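Local coordinates for putative uncharacterized protein (Enterobacter cloacae, PDB 4HFK), which probably acts as an immunity protein of a type VI secretion system, binding and neutralising a secreted amidase effector, at residues G72-P75 with G76-I80. Numbering follows the deposited sequence.
Sequences GTEP and GHYQI
Between G72 and Y78 the backbone folds back on itself, bringing their CA atoms to 7.3 Å, and Y78 itself takes a left-handed conformation (phi 49°) at the N-cap of helix 79-87. The example illustrates how a tyrosine hydroxyl can pair with the backbone of a loop without regular structure. CG of Y78 lies beside its own backbone N, anti to the carbonyl carbon (chi1 -71°), which sends the ring back across the loop opening. Its CE2 comes to 3.3 Å from N of G72 and 3.5 Å from CA of G72, where no side chain stands in the way, while O of E74 lies at the ring edge, near its plane. At the far end, OH accepts a hydrogen bond from the backbone N of E74 at 3.1 Å, with a fairly straight N-H...O angle of 156°. The CB of E74 rests against the same OH at 3.3 Å; the two side chains cross nearly at right angles. Beside the ring, a water accepts from N of G72 at 3.0 Å and has O of E74 (2.6 Å) and O of G76 (2.9 Å) within hydrogen-bonding distance, sharing its protons. A39 of the second subunit packs on E74 and Y78, and its D36 accepts hydrogen bonds from N of Q79 (OD2) and N of I80 (OD1) at the first turn of helix 79-87. T73 OG1 bonds an acidic side chain of another protein's chain, which E74 and Y78 also touch. This irregular loop, entering the helix at its N-cap, is thus consistent with effector recognition, as expected of T6SS amidase immunity proteins.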
# COMPACT_ATOMS: atom_id res chain seq x y z
N GLY B 72 -16.14 7.07 -4.74
CA GLY B 72 -16.80 5.77 -4.77
C GLY B 72 -18.10 5.90 -4.02
O GLY B 72 -18.52 7.03 -3.71
N THR B 73 -18.75 4.77 -3.72
CA THR B 73 -20.04 4.83 -3.03
C THR B 73 -19.88 5.26 -1.57
O THR B 73 -20.84 5.72 -0.95
CB THR B 73 -20.79 3.48 -3.09
OG1 THR B 73 -19.99 2.47 -2.45
CG2 THR B 73 -21.06 3.07 -4.55
N GLU B 74 -18.68 5.11 -1.02
CA GLU B 74 -18.41 5.55 0.34
C GLU B 74 -18.08 7.05 0.33
O GLU B 74 -17.68 7.59 -0.70
CB GLU B 74 -17.29 4.72 0.99
CG GLU B 74 -17.65 3.23 1.18
CD GLU B 74 -18.67 3.00 2.31
OE1 GLU B 74 -18.50 3.60 3.39
OE2 GLU B 74 -19.63 2.24 2.11
N PRO B 75 -18.27 7.74 1.47
CA PRO B 75 -18.12 9.20 1.42
C PRO B 75 -16.67 9.70 1.39
O PRO B 75 -16.46 10.88 1.11
CB PRO B 75 -18.82 9.67 2.70
CG PRO B 75 -18.65 8.51 3.66
CD PRO B 75 -18.80 7.28 2.78
N GLY B 76 -15.70 8.84 1.66
CA GLY B 76 -14.31 9.29 1.68
C GLY B 76 -13.72 9.60 0.31
O GLY B 76 -14.43 9.63 -0.70
N HIS B 77 -12.40 9.82 0.28
CA HIS B 77 -11.75 10.24 -0.95
C HIS B 77 -10.90 9.14 -1.60
O HIS B 77 -10.17 9.40 -2.55
CB HIS B 77 -10.88 11.49 -0.71
CG HIS B 77 -11.64 12.67 -0.18
ND1 HIS B 77 -12.77 13.17 -0.80
CD2 HIS B 77 -11.43 13.45 0.91
CE1 HIS B 77 -13.22 14.20 -0.11
NE2 HIS B 77 -12.42 14.40 0.93
N TYR B 78 -10.99 7.92 -1.07
CA TYR B 78 -10.29 6.76 -1.67
C TYR B 78 -8.81 7.03 -1.97
O TYR B 78 -8.28 6.56 -2.99
CB TYR B 78 -11.01 6.31 -2.95
CG TYR B 78 -12.35 5.64 -2.67
CD1 TYR B 78 -12.48 4.26 -2.78
CD2 TYR B 78 -13.45 6.38 -2.29
CE1 TYR B 78 -13.70 3.64 -2.52
CE2 TYR B 78 -14.67 5.77 -2.03
CZ TYR B 78 -14.79 4.40 -2.15
OH TYR B 78 -16.01 3.80 -1.88
N GLN B 79 -8.15 7.78 -1.09
CA GLN B 79 -6.74 8.11 -1.27
C GLN B 79 -5.81 6.90 -1.22
O GLN B 79 -4.79 6.87 -1.92
CB GLN B 79 -6.30 9.15 -0.24
CG GLN B 79 -7.24 10.35 -0.21
CD GLN B 79 -6.52 11.68 -0.35
OE1 GLN B 79 -6.27 12.15 -1.46
NE2 GLN B 79 -6.18 12.28 0.78
N ILE B 80 -6.15 5.91 -0.39
CA ILE B 80 -5.31 4.72 -0.27
C ILE B 80 -5.27 3.99 -1.61
O ILE B 80 -4.20 3.58 -2.09
CB ILE B 80 -5.82 3.77 0.84
CG1 ILE B 80 -5.51 4.36 2.22
CG2 ILE B 80 -5.20 2.38 0.70
CD1 ILE B 80 -4.02 4.48 2.52
O HOH W 1 -16.59 9.01 -2.52